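Local atomic coordinates of glycosyl hydrolases family 31 family protein (Aspergillus niger, PDB entry 6DRU), a protein that catalyses the hydrolytic release of alpha-xylose from the non-reducing terminal glucose of xyloglucan oligosaccharides, as a glycoside hydrolase of family 31. Residues F29-W34 against L97-V102; K600-Q605 against R611-P616; Y618-K623 against Q642-P647. All coordinates share one frame; numbering follows the deposited sequence.

Contact 1: residues F29-W34 against L97-V102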
loop_
_atom_site.group_PDB
_atom_site.type_symbol
_atom_site.label_atom_id
_atom_site.label_comp_id
_atom_site.label_asym_id
_atom_site.label_seq_id
_atom_site.Cartn_x
_atom_site.Cartn_y
_atom_site.Cartn_z
ATOM N N PHE A 29 10.146 -22.723 25.747
ATOM C CA PHE A 29 8.793 -22.215 25.570
ATOM C C PHE A 29 8.608 -21.775 24.126
ATOM O O PHE A 29 9.535 -21.245 23.505
ATOM C CB PHE A 29 8.499 -21.041 26.512
ATOM C CG PHE A 29 8.099 -21.462 27.896
ATOM C CD1 PHE A 29 6.974 -22.243 28.096
ATOM C CD2 PHE A 29 8.844 -21.072 28.996
ATOM C CE1 PHE A 29 6.600 -22.633 29.371
ATOM C CE2 PHE A 29 8.475 -21.457 30.272
ATOM C CZ PHE A 29 7.351 -22.238 30.458
ATOM N N ARG A 30 7.413 -22.005 23.591
ATOM C CA ARG A 30 7.038 -21.538 22.263
ATOM C C ARG A 30 5.939 -20.495 22.394
ATOM O O ARG A 30 4.920 -20.741 23.049
ATOM C CB ARG A 30 6.567 -22.694 21.379
ATOM C CG ARG A 30 6.230 -22.263 19.964
ATOM C CD ARG A 30 5.634 -23.399 19.155
ATOM N NE ARG A 30 5.582 -23.066 17.735
ATOM C CZ ARG A 30 4.959 -23.799 16.819
ATOM N NH1 ARG A 30 4.326 -24.909 17.171
ATOM N NH2 ARG A 30 4.966 -23.417 15.548
ATOM N N VAL A 31 6.145 -19.335 21.776
ATOM C CA VAL A 31 5.221 -18.211 21.872
ATOM C C VAL A 31 4.698 -17.889 20.480
ATOM O O VAL A 31 5.480 -17.750 19.533
ATOM C CB VAL A 31 5.892 -16.978 22.503
ATOM C CG1 VAL A 31 4.944 -15.790 22.488
ATOM C CG2 VAL A 31 6.331 -17.286 23.921
ATOM N N ARG A 32 3.376 -17.778 20.361
ATOM C CA ARG A 32 2.721 -17.375 19.125
ATOM C C ARG A 32 1.690 -16.298 19.431
ATOM O O ARG A 32 0.967 -16.387 20.427
ATOM C CB ARG A 32 2.061 -18.571 18.425
ATOM C CG ARG A 32 3.038 -19.394 17.601
ATOM C CD ARG A 32 2.380 -20.603 16.960
ATOM N NE ARG A 32 2.034 -21.624 17.943
ATOM C CZ ARG A 32 1.575 -22.833 17.633
ATOM N NH1 ARG A 32 1.408 -23.177 16.363
ATOM N NH2 ARG A 32 1.285 -23.700 18.594
ATOM N N ALA A 33 1.633 -15.280 18.576
ATOM C CA ALA A 33 0.742 -14.148 18.779
ATOM C C ALA A 33 0.178 -13.690 17.443
ATOM O O ALA A 33 0.873 -13.722 16.424
ATOM C CB ALA A 33 1.467 -12.983 19.470
ATOM N N TRP A 34 -1.087 -13.258 17.457
ATOM C CA TRP A 34 -1.755 -12.790 16.251
ATOM C C TRP A 34 -2.855 -11.801 16.607
ATOM O O TRP A 34 -3.546 -11.994 17.618
ATOM C CB TRP A 34 -2.349 -13.953 15.449
ATOM C CG TRP A 34 -3.400 -14.742 16.181
ATOM C CD1 TRP A 34 -4.741 -14.494 16.208
ATOM C CD2 TRP A 34 -3.194 -15.915 16.978
ATOM N NE1 TRP A 34 -5.383 -15.435 16.976
ATOM C CE2 TRP A 34 -4.455 -16.319 17.460
ATOM C CE3 TRP A 34 -2.066 -16.662 17.333
ATOM C CZ2 TRP A 34 -4.620 -17.436 18.277
ATOM C CZ3 TRP A 34 -2.232 -17.770 18.146
ATOM C CH2 TRP A 34 -3.499 -18.146 18.607
ATOM N N LEU A 97 5.419 -10.686 28.901
ATOM C CA LEU A 97 6.154 -11.928 29.078
ATOM C C LEU A 97 7.555 -11.662 29.619
ATOM O O LEU A 97 8.195 -10.670 29.257
ATOM C CB LEU A 97 6.244 -12.699 27.758
ATOM C CG LEU A 97 4.932 -12.938 27.007
ATOM C CD1 LEU A 97 5.160 -13.845 25.808
ATOM C CD2 LEU A 97 3.877 -13.526 27.933
ATOM N N SER A 98 8.022 -12.561 30.486
ATOM C CA SER A 98 9.378 -12.523 31.015
ATOM C C SER A 98 9.845 -13.954 31.234
ATOM O O SER A 98 9.057 -14.810 31.646
ATOM C CB SER A 98 9.455 -11.727 32.323
ATOM O OG SER A 98 8.653 -12.313 33.331
ATOM N N PHE A 99 11.123 -14.208 30.961
ATOM C CA PHE A 99 11.681 -15.554 30.986
ATOM C C PHE A 99 12.880 -15.615 31.920
ATOM O O PHE A 99 13.806 -14.803 31.808
ATOM C CB PHE A 99 12.083 -16.000 29.577
ATOM C CG PHE A 99 10.929 -16.099 28.624
ATOM C CD1 PHE A 99 10.156 -17.248 28.569
ATOM C CD2 PHE A 99 10.607 -15.040 27.793
ATOM C CE1 PHE A 99 9.088 -17.342 27.696
ATOM C CE2 PHE A 99 9.540 -15.125 26.920
ATOM C CZ PHE A 99 8.780 -16.279 26.870
ATOM N N TYR A 100 12.862 -16.583 32.833
ATOM C CA TYR A 100 13.942 -16.810 33.779
ATOM C C TYR A 100 14.494 -18.220 33.617
ATOM O O TYR A 100 13.816 -19.122 33.117
ATOM C CB TYR A 100 13.472 -16.614 35.227
ATOM C CG TYR A 100 12.941 -15.235 35.542
ATOM C CD1 TYR A 100 11.637 -14.879 35.220
ATOM C CD2 TYR A 100 13.741 -14.292 36.178
ATOM C CE1 TYR A 100 11.148 -13.620 35.513
ATOM C CE2 TYR A 100 13.260 -13.031 36.475
ATOM C CZ TYR A 100 11.963 -12.700 36.140
ATOM O OH TYR A 100 11.480 -11.445 36.434
ATOM N N ARG A 101 15.740 -18.402 34.047
ATOM C CA ARG A 101 16.349 -19.719 34.161
ATOM C C ARG A 101 16.595 -20.046 35.628
ATOM O O ARG A 101 17.079 -19.202 36.388
ATOM C CB ARG A 101 17.670 -19.803 33.389
ATOM C CG ARG A 101 18.577 -20.925 33.885
ATOM C CD ARG A 101 19.718 -21.224 32.932
ATOM N NE ARG A 101 20.457 -20.024 32.551
ATOM C CZ ARG A 101 21.255 -19.348 33.368
ATOM N NH1 ARG A 101 21.412 -19.747 34.621
ATOM N NH2 ARG A 101 21.890 -18.267 32.935
ATOM N N VAL A 102 16.265 -21.273 36.017
ATOM C CA VAL A 102 16.541 -21.761 37.363
ATOM C C VAL A 102 17.955 -22.330 37.360
ATOM O O VAL A 102 18.220 -23.355 36.726
ATOM C CB VAL A 102 15.517 -22.812 37.804
ATOM C CG1 VAL A 102 15.973 -23.490 39.084
ATOM C CG2 VAL A 102 14.155 -22.174 37.990
#
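Phe99 packs against Phe29 and Val31 where two beta-sheets lie face to face in a beta-sandwich, consistent with the N-terminal domain of family 31 glycosidases. Strand 28-35 belongs to an eight-stranded mixed sheet and strand 98-102 to a four-stranded antiparallel one. The two segments run in nearly opposite directions, with CA of Phe29 9.1 Å from CA of Phe99 and CA of Val31 9.6 Å from CA of Leu97. No hydrogen bond spans these distances, so side chains alone fill the space between the backbones.

The Phe99 side chain shows how. Its CB points toward 29-34 without touching it, and a chi1 of -63° sets CG anti to the carbonyl carbon, carrying the ring across to the other sheet. CD1 comes first, 4.1 Å from Phe29 CD2, which lies at the edge of the Phe99 ring and in its plane. CE1 follows, reaching Phe29 CB at 3.9 Å. The planes of the two rings are inclined at about 46°, so they are neither stacked nor perpendicular. CZ, the tip, meets Val31 CG2 at 4.0 Å, again near the plane of the Phe99 ring and at its edge.

Neighbouring strands of the eight-stranded sheet complete the packing: Phe99 reaches Ile220 and Leu97 reaches Tyr218, both on strand 216-222, and Val31 also lies on Ile19 and Ile21 of strand 17-23. The side chain of Arg30 starts away from this interface and makes a salt bridge with Asp217. Tyr100, one residue beyond Phe99, touches mannose units of an attached glycan.

Val31 uses both its branches. CG2 lies between the Phe99 ring tip and Leu97 CD1, and CG1 meets Leu97 CD1 tip to tip at 3.9 Å.

Contact 2: residues K600-Q605 against R611-P616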
loop_
_atom_site.group_PDB
_atom_site.type_symbol
_atom_site.label_atom_id
_atom_site.label_comp_id
_atom_site.label_asym_id
_atom_site.label_seq_id
_atom_site.Cartn_x
_atom_site.Cartn_y
_atom_site.Cartn_z
ATOM N N LYS A 600 34.850 -38.699 10.279
ATOM C CA LYS A 600 33.608 -39.463 10.331
ATOM C C LYS A 600 33.085 -39.569 11.759
ATOM O O LYS A 600 31.870 -39.670 11.971
ATOM C CB LYS A 600 33.831 -40.847 9.715
ATOM C CG LYS A 600 32.679 -41.823 9.895
ATOM C CD LYS A 600 33.068 -43.239 9.491
ATOM C CE LYS A 600 31.848 -44.038 9.058
ATOM N NZ LYS A 600 32.215 -45.209 8.211
ATOM N N SER A 601 33.976 -39.509 12.750
ATOM C CA SER A 601 33.544 -39.584 14.142
ATOM C C SER A 601 32.897 -38.282 14.601
ATOM O O SER A 601 31.862 -38.302 15.278
ATOM C CB SER A 601 34.729 -39.937 15.038
ATOM O OG SER A 601 34.305 -40.154 16.371
ATOM N N ILE A 602 33.485 -37.137 14.242
ATOM C CA ILE A 602 32.916 -35.865 14.676
ATOM C C ILE A 602 31.680 -35.512 13.856
ATOM O O ILE A 602 30.785 -34.813 14.348
ATOM C CB ILE A 602 33.969 -34.742 14.620
ATOM C CG1 ILE A 602 34.430 -34.485 13.185
ATOM C CG2 ILE A 602 35.153 -35.084 15.511
ATOM C CD1 ILE A 602 35.422 -33.346 13.062
ATOM N N PHE A 603 31.603 -35.975 12.605
ATOM C CA PHE A 603 30.376 -35.801 11.834
ATOM C C PHE A 603 29.245 -36.640 12.406
ATOM O O PHE A 603 28.070 -36.272 12.275
ATOM C CB PHE A 603 30.612 -36.159 10.366
ATOM C CG PHE A 603 30.943 -34.979 9.498
ATOM C CD1 PHE A 603 29.935 -34.226 8.920
ATOM C CD2 PHE A 603 32.260 -34.627 9.256
ATOM C CE1 PHE A 603 30.235 -33.142 8.116
ATOM C CE2 PHE A 603 32.564 -33.543 8.454
ATOM C CZ PHE A 603 31.551 -32.800 7.883
ATOM N N ASN A 604 29.578 -37.761 13.048
ATOM C CA ASN A 604 28.552 -38.608 13.645
ATOM C C ASN A 604 27.980 -37.976 14.908
ATOM O O ASN A 604 26.772 -38.066 15.159
ATOM C CB ASN A 604 29.131 -39.990 13.944
ATOM C CG ASN A 604 28.121 -40.921 14.582
ATOM O OD1 ASN A 604 28.056 -41.038 15.807
ATOM N ND2 ASN A 604 27.322 -41.586 13.755
ATOM N N GLN A 605 28.828 -37.330 15.714
ATOM C CA GLN A 605 28.333 -36.663 16.914
ATOM C C GLN A 605 27.480 -35.449 16.576
ATOM O O GLN A 605 26.515 -35.153 17.291
ATOM C CB GLN A 605 29.498 -36.266 17.816
ATOM C CG GLN A 605 29.849 -37.342 18.817
ATOM C CD GLN A 605 28.711 -37.624 19.772
ATOM O OE1 GLN A 605 28.158 -36.711 20.384
ATOM N NE2 GLN A 605 28.340 -38.894 19.892
ATOM N N ARG A 611 26.394 -31.735 18.071
ATOM C CA ARG A 611 27.719 -31.374 18.555
ATOM C C ARG A 611 28.468 -30.634 17.456
ATOM O O ARG A 611 28.772 -31.219 16.411
ATOM C CB ARG A 611 28.478 -32.630 18.984
ATOM C CG ARG A 611 29.681 -32.378 19.862
ATOM C CD ARG A 611 29.266 -31.641 21.119
ATOM N NE ARG A 611 30.374 -31.479 22.053
ATOM C CZ ARG A 611 30.529 -32.212 23.150
ATOM N NH1 ARG A 611 29.645 -33.155 23.445
ATOM N NH2 ARG A 611 31.565 -32.002 23.952
ATOM N N SER A 612 28.755 -29.353 17.675
ATOM C CA SER A 612 29.335 -28.524 16.626
ATOM C C SER A 612 30.674 -29.084 16.163
ATOM O O SER A 612 31.501 -29.517 16.969
ATOM C CB SER A 612 29.511 -27.092 17.117
ATOM O OG SER A 612 28.279 -26.543 17.550
ATOM N N ILE A 613 30.882 -29.075 14.846
ATOM C CA ILE A 613 32.085 -29.650 14.255
ATOM C C ILE A 613 33.249 -28.682 14.419
ATOM O O ILE A 613 34.184 -28.954 15.180
ATOM C CB ILE A 613 31.853 -30.019 12.780
ATOM C CG1 ILE A 613 30.723 -31.046 12.678
ATOM C CG2 ILE A 613 33.126 -30.563 12.160
ATOM C CD1 ILE A 613 30.388 -31.448 11.269
ATOM N N MET A 614 33.214 -27.550 13.723
ATOM C CA MET A 614 34.188 -26.498 13.979
ATOM C C MET A 614 33.623 -25.572 15.049
ATOM O O MET A 614 32.494 -25.086 14.933
ATOM C CB MET A 614 34.563 -25.737 12.703
ATOM C CG MET A 614 33.438 -25.077 11.938
ATOM S SD MET A 614 34.075 -24.336 10.416
ATOM C CE MET A 614 35.134 -23.045 11.065
ATOM N N ARG A 615 34.413 -25.344 16.094
ATOM C CA ARG A 615 33.901 -24.868 17.372
ATOM C C ARG A 615 34.568 -23.562 17.776
ATOM O O ARG A 615 35.795 -23.533 17.968
ATOM C CB ARG A 615 34.126 -25.934 18.448
ATOM C CG ARG A 615 33.507 -27.282 18.109
ATOM C CD ARG A 615 33.930 -28.372 19.081
ATOM N NE ARG A 615 33.480 -28.111 20.445
ATOM C CZ ARG A 615 32.240 -28.315 20.876
ATOM N NH1 ARG A 615 31.315 -28.781 20.048
ATOM N NH2 ARG A 615 31.925 -28.048 22.135
ATOM N N PRO A 616 33.819 -22.470 17.917
ATOM C CA PRO A 616 34.395 -21.258 18.506
ATOM C C PRO A 616 34.849 -21.521 19.934
ATOM O O PRO A 616 34.320 -22.392 20.629
ATOM C CB PRO A 616 33.241 -20.251 18.453
ATOM C CG PRO A 616 32.006 -21.084 18.301
ATOM C CD PRO A 616 32.421 -22.275 17.504
#
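Ile613 meets helix 596-609 with both of its branches, one on Phe603 and the other on Ile602. Its CD1 sits over one face of the Phe603 ring, 3.6 Å from the centroid and only 14° off the ring normal, which meets the geometry of a CH-pi contact. The CB of Phe603 starts away from 611-616, but the ring swings back toward it. Ile613 CG2 goes to Ile602 CD1 at 3.7 Å, the two side chains crossing at about a right angle. The chi1 of -60° on Ile613 turns CG1 beside the backbone N and CG2 anti to it, directing CD1 to the ring and CG2 to Ile602.

Nearer the end of the helix, Arg611 CB packs on Gln605 O at 3.6 Å and on Gln605 CB at 4.0 Å, and the Arg611 chain then leads away.

The next shell fixes these groups. Trp512 and Phe553 meet the Phe603 ring edge-to-face, Ile602 also touches Pro647, and the backbone of Ile613 is hydrogen-bonded to that of Gly646. Within 611-616, Arg615 NH1 donates to Ser612 O at 3.2 Å, in the carbonyl plane on a lone pair, with an N-H...O angle of 165°.

Helix 596-609, from the region of the catalytic TIM barrel, is thereby joined to strand 614-615 of the C-terminal beta domain. Since no hydrogen bond crosses between the segments, the junction depends on dispersion and CH-pi contact, while Arg615 both bonds within 611-616, to Ser612 O, and forms salt bridges outside it with Asp229 and Asp620.

Contact 3: residues Y618-K623 against Q642-P647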
loop_
_atom_site.group_PDB
_atom_site.type_symbol
_atom_site.label_atom_id
_atom_site.label_comp_id
_atom_site.label_asym_id
_atom_site.label_seq_id
_atom_site.Cartn_x
_atom_site.Cartn_y
_atom_site.Cartn_z
ATOM N N TYR A 618 34.557 -20.170 22.777
ATOM C CA TYR A 618 33.707 -20.026 23.953
ATOM C C TYR A 618 32.951 -21.306 24.283
ATOM O O TYR A 618 32.512 -21.475 25.425
ATOM C CB TYR A 618 32.721 -18.865 23.771
ATOM C CG TYR A 618 31.793 -18.981 22.578
ATOM C CD1 TYR A 618 30.688 -19.824 22.608
ATOM C CD2 TYR A 618 32.009 -18.226 21.432
ATOM C CE1 TYR A 618 29.836 -19.926 21.526
ATOM C CE2 TYR A 618 31.158 -18.319 20.346
ATOM C CZ TYR A 618 30.075 -19.173 20.398
ATOM O OH TYR A 618 29.226 -19.274 19.321
ATOM N N MET A 619 32.796 -22.214 23.319
ATOM C CA MET A 619 32.013 -23.417 23.574
ATOM C C MET A 619 32.765 -24.417 24.440
ATOM O O MET A 619 32.138 -25.235 25.122
ATOM C CB MET A 619 31.604 -24.067 22.254
ATOM C CG MET A 619 30.498 -23.326 21.531
ATOM S SD MET A 619 29.596 -24.392 20.399
ATOM C CE MET A 619 30.941 -24.934 19.376
ATOM N N ASP A 620 34.098 -24.376 24.426
ATOM C CA ASP A 620 34.898 -25.337 25.171
ATOM C C ASP A 620 35.704 -24.736 26.313
ATOM O O ASP A 620 36.113 -25.481 27.209
ATOM C CB ASP A 620 35.867 -26.069 24.228
ATOM C CG ASP A 620 35.195 -27.187 23.451
ATOM O OD1 ASP A 620 34.283 -27.836 24.008
ATOM O OD2 ASP A 620 35.586 -27.421 22.288
ATOM N N PHE A 621 35.935 -23.419 26.321
ATOM C CA PHE A 621 36.830 -22.830 27.310
ATOM C C PHE A 621 36.272 -21.560 27.945
ATOM O O PHE A 621 37.039 -20.788 28.532
ATOM C CB PHE A 621 38.203 -22.535 26.695
ATOM C CG PHE A 621 38.785 -23.681 25.914
ATOM C CD1 PHE A 621 39.260 -24.809 26.560
ATOM C CD2 PHE A 621 38.877 -23.620 24.532
ATOM C CE1 PHE A 621 39.801 -25.864 25.844
ATOM C CE2 PHE A 621 39.420 -24.673 23.810
ATOM C CZ PHE A 621 39.881 -25.796 24.469
ATOM N N GLU A 622 34.966 -21.305 27.842
ATOM C CA GLU A 622 34.409 -20.179 28.589
ATOM C C GLU A 622 34.301 -20.512 30.070
ATOM O O GLU A 622 34.615 -19.676 30.924
ATOM C CB GLU A 622 33.041 -19.773 28.045
ATOM C CG GLU A 622 32.597 -18.409 28.563
ATOM C CD GLU A 622 31.115 -18.154 28.387
ATOM O OE1 GLU A 622 30.315 -18.775 29.120
ATOM O OE2 GLU A 622 30.749 -17.326 27.527
ATOM N N LYS A 623 33.847 -21.727 30.390
ATOM C CA LYS A 623 33.829 -22.170 31.780
ATOM C C LYS A 623 35.226 -22.139 32.385
ATOM O O LYS A 623 35.391 -21.828 33.570
ATOM C CB LYS A 623 33.253 -23.583 31.873
ATOM C CG LYS A 623 31.752 -23.683 31.680
ATOM C CD LYS A 623 31.348 -25.125 31.397
ATOM C CE LYS A 623 29.926 -25.418 31.852
ATOM N NZ LYS A 623 29.540 -26.827 31.562
ATOM N N GLN A 642 40.681 -18.413 15.381
ATOM C CA GLN A 642 41.040 -19.716 15.922
ATOM C C GLN A 642 39.771 -20.473 16.285
ATOM O O GLN A 642 38.733 -19.869 16.574
ATOM C CB GLN A 642 41.933 -19.604 17.166
ATOM C CG GLN A 642 43.179 -18.753 17.003
ATOM C CD GLN A 642 44.024 -18.730 18.267
ATOM O OE1 GLN A 642 45.033 -18.027 18.344
ATOM N NE2 GLN A 642 43.615 -19.506 19.264
ATOM N N TYR A 643 39.860 -21.801 16.278
ATOM C CA TYR A 643 38.699 -22.620 16.593
ATOM C C TYR A 643 39.152 -24.040 16.883
ATOM O O TYR A 643 40.258 -24.448 16.521
ATOM C CB TYR A 643 37.681 -22.618 15.449
ATOM C CG TYR A 643 38.191 -23.242 14.170
ATOM C CD1 TYR A 643 38.943 -22.503 13.266
ATOM C CD2 TYR A 643 37.912 -24.569 13.863
ATOM C CE1 TYR A 643 39.408 -23.069 12.095
ATOM C CE2 TYR A 643 38.373 -25.144 12.696
ATOM C CZ TYR A 643 39.120 -24.389 11.815
ATOM O OH TYR A 643 39.582 -24.955 10.648
ATOM N N MET A 644 38.273 -24.789 17.540
ATOM C CA MET A 644 38.480 -26.210 17.769
ATOM C C MET A 644 37.803 -26.985 16.644
ATOM O O MET A 644 36.576 -26.938 16.504
ATOM C CB MET A 644 37.925 -26.627 19.131
ATOM C CG MET A 644 38.710 -26.077 20.320
ATOM S SD MET A 644 40.310 -26.867 20.596
ATOM C CE MET A 644 39.810 -28.528 21.041
ATOM N N PHE A 645 38.598 -27.688 15.842
ATOM C CA PHE A 645 38.069 -28.568 14.802
ATOM C C PHE A 645 37.903 -29.951 15.415
ATOM O O PHE A 645 38.859 -30.722 15.512
ATOM C CB PHE A 645 38.989 -28.593 13.588
ATOM C CG PHE A 645 38.434 -29.361 12.429
ATOM C CD1 PHE A 645 37.250 -28.970 11.830
ATOM C CD2 PHE A 645 39.094 -30.473 11.937
ATOM C CE1 PHE A 645 36.734 -29.677 10.762
ATOM C CE2 PHE A 645 38.582 -31.183 10.868
ATOM C CZ PHE A 645 37.401 -30.782 10.280
ATOM N N GLY A 646 36.681 -30.265 15.831
ATOM C CA GLY A 646 36.432 -31.436 16.633
ATOM C C GLY A 646 36.844 -31.189 18.069
ATOM O O GLY A 646 37.195 -30.067 18.452
ATOM N N PRO A 647 36.819 -32.236 18.898
ATOM C CA PRO A 647 37.132 -32.054 20.323
ATOM C C PRO A 647 38.616 -31.982 20.645
ATOM O O PRO A 647 38.961 -31.605 21.774
ATOM C CB PRO A 647 36.494 -33.289 20.973
ATOM C CG PRO A 647 36.561 -34.329 19.914
ATOM C CD PRO A 647 36.364 -33.606 18.602
#
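Asp620 and Met644 mark the closest backbone approach of the two segments, their CA atoms 8.3 Å apart, too far for direct backbone pairing. Residues 618-621 form a weakly bonded helical turn, with Glu622 N reaching Tyr618 O in a weak bond of 3.4 Å. Across from it, 643-645 is extended, a strand of the six-stranded antiparallel sheet in the C-terminal domain. Gly646 ends this extended run with a positive phi of 77°. Side chains bridge the gap.

Met644 carries the contact. Its chain is bent at both chi2 (-73°) and chi3, which lays the thioether beside the Phe621 ring. CG comes within 3.8 Å of Phe621 CE2. SD lies in the ring plane at the rim, 5.2 Å from the centroid and 86° off the normal, facing the CE2-CZ side of the ring: a Met-aromatic contact of the edge type. One face of the same ring is occupied by CB of Asp620, 3.8 Å above its centre, so neighbouring residues of the turn pack on each other as well as on the strand. Pro667 also touches Phe621, and Leu650 touches Met644.

The Asp620 side chain crosses Met644 obliquely, OD2 being 3.9 Å from Met644 CG. That packing is apolar on the methionine side only, because Asp620 OD2 has its strong partner in Arg615 NE, with which it forms a salt bridge.

Chemically, the sulfur faces the ring hydrogens, whose slight positive charge probably suits its lone-pair density, while the salt bridge to Arg615 probably favours the ionised carboxylate, so OD2 has a charged partner although it also packs on the methionine chain.

Overall arrangement
Contacts 2 and 3 form one neighbourhood, their centres 11 Å apart, and share a sheet in which strands 614-615 and 643-645 are adjacent. Arg615 N lies 2.7 Å from Met644 O, a probable hydrogen bond, and Ser612 also packs on Met619. Contact 1 stands apart in the N-terminal sandwich: its centre is 30 Å from each of the others, although its nearest atoms come to about 9 Å from contact 3 and about 17 Å from contact 2. All three lie away from the xylose pocket and from the active-site residues Asp395 and Asp487; contact 1 joins two N-terminal sheets, while contacts 2 and 3 join helix 596-609 and turn 618-621 to the C-terminal sheet.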